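PDB 6N6Q: cytochrome P450 (CYP102L1) from Mycobacterium phage Adler, which probably catalyses heme-dependent monooxygenation, as other cytochromes P450 do, with an iron protoporphyrin IX as bound cofactor. Local coordinates for residues Tyr330-Leu333 against Val334-Ala338; Gly385-Ala389 against Glu390-Glu394. All coordinates share one frame; numbering follows the deposited sequence.

Interaction 1 (Tyr330-Leu333 against Val334-Ala338); sequences YLRL and VIDEA
Y330 carries CG beside its carbonyl carbon and opposite N (chi1 -173°), which brings the CD2-CE2 side of the ring to V334. V334 keeps CG2 beside its own N and turns this methyl back to meet it. The methyl approaches the ring obliquely, 3.8 Å from Y330 CE2 to V334 CG2. Two residues on, R332 bends at chi2 (59°) and brings NE towards D336. NE of R332 lies 3.3 Å from OD1 of D336, a salt bridge with a weak hydrogen bond, the oxygen standing near the guanidinium plane at its edge while the carboxylate plane is turned 84° to it. Both groups belong to helix 329-341, the K helix of the P450 fold, whose E337 and R340 form the family's ExxR motif. The E337 carboxylate points out of this turn to salt bridges with R340 and R395. With CG beside its own N, the D336 carboxylate comes back to R332 O, its OD1 3.2 Å from that R332 O, an acceptor-acceptor approach that the guanidinium probably offsets. On the buried side, I335 CG1 lies 3.3 Å from L331 O, and its side chain packs on M429, V430 and L433 of helix 422-439.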
loop_
_atom_site.group_PDB
_atom_site.type_symbol
_atom_site.label_atom_id
_atom_site.label_comp_id
_atom_site.label_asym_id
_atom_site.label_seq_id
_atom_site.Cartn_x
_atom_site.Cartn_y
_atom_site.Cartn_z
ATOM N N TYR A 330 0.074 19.247 -9.557
ATOM C CA TYR A 330 -1.351 19.011 -9.348
ATOM C C TYR A 330 -1.671 17.523 -9.302
ATOM O O TYR A 330 -2.518 17.093 -8.510
ATOM C CB TYR A 330 -2.173 19.699 -10.436
ATOM C CG TYR A 330 -3.661 19.622 -10.178
ATOM C CD1 TYR A 330 -4.263 20.446 -9.237
ATOM C CD2 TYR A 330 -4.460 18.720 -10.868
ATOM C CE1 TYR A 330 -5.621 20.377 -8.992
ATOM C CE2 TYR A 330 -5.820 18.645 -10.629
ATOM C CZ TYR A 330 -6.394 19.476 -9.690
ATOM O OH TYR A 330 -7.747 19.408 -9.448
ATOM N N LEU A 331 -1.010 16.720 -10.139
ATOM C CA LEU A 331 -1.232 15.279 -10.092
ATOM C C LEU A 331 -0.786 14.694 -8.759
ATOM O O LEU A 331 -1.394 13.738 -8.265
ATOM C CB LEU A 331 -0.509 14.593 -11.251
ATOM C CG LEU A 331 -0.913 13.141 -11.517
ATOM C CD1 LEU A 331 -2.425 13.023 -11.635
ATOM C CD2 LEU A 331 -0.236 12.618 -12.774
ATOM N N ARG A 332 0.265 15.258 -8.160
ATOM C CA ARG A 332 0.655 14.849 -6.815
ATOM C C ARG A 332 -0.417 15.223 -5.797
ATOM O O ARG A 332 -0.665 14.479 -4.841
ATOM C CB ARG A 332 1.998 15.481 -6.449
ATOM C CG ARG A 332 2.424 15.276 -5.004
ATOM C CD ARG A 332 2.551 13.799 -4.649
ATOM N NE ARG A 332 3.163 13.620 -3.336
ATOM C CZ ARG A 332 4.465 13.441 -3.142
ATOM N NH1 ARG A 332 5.293 13.406 -4.179
ATOM N NH2 ARG A 332 4.941 13.295 -1.913
ATOM N N LEU A 333 -1.071 16.372 -5.992
ATOM C CA LEU A 333 -2.149 16.764 -5.090
ATOM C C LEU A 333 -3.373 15.875 -5.256
ATOM O O LEU A 333 -4.159 15.723 -4.315
ATOM C CB LEU A 333 -2.524 18.230 -5.318
ATOM C CG LEU A 333 -1.470 19.270 -4.936
ATOM C CD1 LEU A 333 -2.031 20.676 -5.085
ATOM C CD2 LEU A 333 -0.970 19.034 -3.521
ATOM N N VAL A 334 -3.556 15.286 -6.438
ATOM C CA VAL A 334 -4.671 14.366 -6.642
ATOM C C VAL A 334 -4.451 13.085 -5.849
ATOM O O VAL A 334 -5.361 12.583 -5.178
ATOM C CB VAL A 334 -4.864 14.076 -8.142
ATOM C CG1 VAL A 334 -5.960 13.042 -8.350
ATOM C CG2 VAL A 334 -5.193 15.356 -8.892
ATOM N N ILE A 335 -3.234 12.538 -5.909
ATOM C CA ILE A 335 -2.934 11.310 -5.181
ATOM C C ILE A 335 -2.978 11.555 -3.679
ATOM O O ILE A 335 -3.424 10.696 -2.910
ATOM C CB ILE A 335 -1.571 10.747 -5.618
ATOM C CG1 ILE A 335 -1.513 10.615 -7.137
ATOM C CG2 ILE A 335 -1.322 9.400 -4.964
ATOM C CD1 ILE A 335 -0.213 10.043 -7.644
ATOM N N ASP A 336 -2.515 12.727 -3.237
ATOM C CA ASP A 336 -2.544 13.046 -1.815
ATOM C C ASP A 336 -3.974 13.093 -1.295
ATOM O O ASP A 336 -4.284 12.530 -0.239
ATOM C CB ASP A 336 -1.830 14.374 -1.561
ATOM C CG ASP A 336 -0.332 14.274 -1.747
ATOM O OD1 ASP A 336 0.163 13.157 -2.005
ATOM O OD2 ASP A 336 0.354 15.312 -1.633
ATOM N N GLU A 337 -4.867 13.758 -2.033
ATOM C CA GLU A 337 -6.263 13.827 -1.618
ATOM C C GLU A 337 -6.927 12.457 -1.662
ATOM O O GLU A 337 -7.805 12.169 -0.841
ATOM C CB GLU A 337 -7.023 14.825 -2.494
ATOM C CG GLU A 337 -8.487 15.021 -2.117
ATOM C CD GLU A 337 -8.680 15.789 -0.817
ATOM O OE1 GLU A 337 -7.677 16.203 -0.199
ATOM O OE2 GLU A 337 -9.847 15.983 -0.415
ATOM N N ALA A 338 -6.524 11.602 -2.606
ATOM C CA ALA A 338 -7.039 10.237 -2.629
ATOM C C ALA A 338 -6.570 9.455 -1.409
ATOM O O ALA A 338 -7.353 8.720 -0.795
ATOM C CB ALA A 338 -6.614 9.532 -3.917
#

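Interaction 2 (Gly385-Ala389 against Glu390-Glu394)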
loop_
_atom_site.group_PDB
_atom_site.type_symbol
_atom_site.label_atom_id
_atom_site.label_comp_id
_atom_site.label_asym_id
_atom_site.label_seq_id
_atom_site.Cartn_x
_atom_site.Cartn_y
_atom_site.Cartn_z
ATOM N N GLY A 385 -11.702 20.783 8.196
ATOM C CA GLY A 385 -12.654 21.739 7.688
ATOM C C GLY A 385 -14.026 21.127 7.490
ATOM O O GLY A 385 -14.207 19.908 7.574
ATOM N N PRO A 386 -15.026 21.972 7.221
ATOM C CA PRO A 386 -16.393 21.460 7.039
ATOM C C PRO A 386 -16.590 20.665 5.759
ATOM O O PRO A 386 -17.622 19.994 5.627
ATOM C CB PRO A 386 -17.246 22.735 7.034
ATOM C CG PRO A 386 -16.314 23.800 6.560
ATOM C CD PRO A 386 -14.959 23.439 7.102
ATOM N N ASP A 387 -15.648 20.716 4.821
ATOM C CA ASP A 387 -15.742 19.994 3.555
ATOM C C ASP A 387 -14.781 18.809 3.516
ATOM O O ASP A 387 -14.171 18.516 2.486
ATOM C CB ASP A 387 -15.481 20.930 2.378
ATOM C CG ASP A 387 -14.108 21.577 2.436
ATOM O OD1 ASP A 387 -13.429 21.456 3.479
ATOM O OD2 ASP A 387 -13.705 22.205 1.433
ATOM N N ALA A 388 -14.642 18.111 4.646
ATOM C CA ALA A 388 -13.686 17.014 4.735
ATOM C C ALA A 388 -14.107 15.799 3.919
ATOM O O ALA A 388 -13.257 14.963 3.595
ATOM C CB ALA A 388 -13.482 16.612 6.196
ATOM N N ALA A 389 -15.388 15.681 3.581
ATOM C CA ALA A 389 -15.883 14.549 2.811
ATOM C C ALA A 389 -15.814 14.774 1.307
ATOM O O ALA A 389 -16.192 13.879 0.544
ATOM C CB ALA A 389 -17.325 14.227 3.216
ATOM N N GLU A 390 -15.347 15.937 0.862
ATOM C CA GLU A 390 -15.270 16.256 -0.555
ATOM C C GLU A 390 -13.866 15.988 -1.086
ATOM O O GLU A 390 -12.872 16.143 -0.372
ATOM C CB GLU A 390 -15.646 17.717 -0.807
ATOM C CG GLU A 390 -16.917 18.168 -0.107
ATOM C CD GLU A 390 -17.335 19.573 -0.502
ATOM O OE1 GLU A 390 -18.550 19.806 -0.677
ATOM O OE2 GLU A 390 -16.448 20.443 -0.646
ATOM N N PHE A 391 -13.797 15.583 -2.352
ATOM C CA PHE A 391 -12.522 15.381 -3.039
ATOM C C PHE A 391 -12.089 16.724 -3.618
ATOM O O PHE A 391 -12.633 17.184 -4.625
ATOM C CB PHE A 391 -12.650 14.315 -4.122
ATOM C CG PHE A 391 -11.357 14.004 -4.822
ATOM C CD1 PHE A 391 -10.446 13.122 -4.263
ATOM C CD2 PHE A 391 -11.053 14.588 -6.040
ATOM C CE1 PHE A 391 -9.254 12.832 -4.904
ATOM C CE2 PHE A 391 -9.864 14.301 -6.685
ATOM C CZ PHE A 391 -8.963 13.423 -6.116
ATOM N N LYS A 392 -11.116 17.362 -2.971
ATOM C CA LYS A 392 -10.611 18.667 -3.396
ATOM C C LYS A 392 -9.089 18.630 -3.342
ATOM O O LYS A 392 -8.497 18.801 -2.264
ATOM C CB LYS A 392 -11.165 19.792 -2.526
ATOM C CG LYS A 392 -12.681 19.794 -2.398
ATOM C CD LYS A 392 -13.174 20.906 -1.482
ATOM C CE LYS A 392 -13.036 22.271 -2.136
ATOM N NZ LYS A 392 -13.732 23.327 -1.348
ATOM N N PRO A 393 -8.422 18.406 -4.478
ATOM C CA PRO A 393 -6.953 18.296 -4.458
ATOM C C PRO A 393 -6.249 19.544 -3.962
ATOM O O PRO A 393 -5.202 19.430 -3.313
ATOM C CB PRO A 393 -6.606 18.003 -5.926
ATOM C CG PRO A 393 -7.853 17.412 -6.501
ATOM C CD PRO A 393 -8.986 18.107 -5.805
ATOM N N GLU A 394 -6.792 20.734 -4.241
ATOM C CA GLU A 394 -6.144 21.968 -3.812
ATOM C C GLU A 394 -6.038 22.069 -2.295
ATOM O O GLU A 394 -5.240 22.867 -1.790
ATOM C CB GLU A 394 -6.893 23.183 -4.366
ATOM C CG GLU A 394 -6.709 23.415 -5.862
ATOM C CD GLU A 394 -7.752 22.707 -6.711
ATOM O OE1 GLU A 394 -8.374 21.737 -6.219
ATOM O OE2 GLU A 394 -7.955 23.129 -7.872
#
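Two type I turns that share D387 and A388, G385 to A388 and D387 to E390, fold the chain back on itself; the second is closed by a hydrogen bond of 3.3 Å from E390 N to D387 O. D387 faces the following residues with CG between its backbone N and carbonyl carbon (chi1 59°), and the carboxylate is thereby directed at K392. Extended at chi2, the lysine chain bends at chi3 (72°) and crosses the aspartate at about a right angle. Its NZ meets OD2 of D387 nearly along the C-O direction in a salt bridge of 3.0 Å. Before it gets there the chain passes the same oxygen, with K392 CD 3.2 Å from D387 OD2, so CD also packs against that oxygen as the chain crosses. The other oxygen, OD1, is bound by R395, and each carboxylate oxygen thus has its own cationic partner. E390 reaches back with an extended chain, its OE2 3.2 Å from CB of D387 and 3.9 Å from OD2 of D387. These two like charges would repel, and K392 and R395 presumably temper the effect. Towards helix 329-341, A388 O accepts a hydrogen bond from R340, and F391 turns inward to stack with F293. The segment ends in P393-E394, the start of P393-E394-R395-M396, a PERF-like sequence of the kind found in the meander region of cytochromes P450, whose arginine completes the Glu-Arg-Arg triad with the ExxR motif of the K helix.

How the interactions relate
Interactions 1 and 2, with centres about 12 Å apart, meet where the loop 385-394 lies against helix 329-341. OE2 of E337 is 3.2 Å from N of K392, a probable hydrogen bond, so the glutamate probably also holds the backbone at K392. Around it the loop packs directly on the helix, with E337 CG 3.5 Å from F391 CD1 and L333 CB 3.6 Å from P393 O. R340 and R395 link the two further, each pairing with E337 while also bonding to A388 O and D387 OD1 respectively. The heme lies on the other side of helix 329-341: the side chain of I335 is about 6 Å from it, that of F391 about 13 Å.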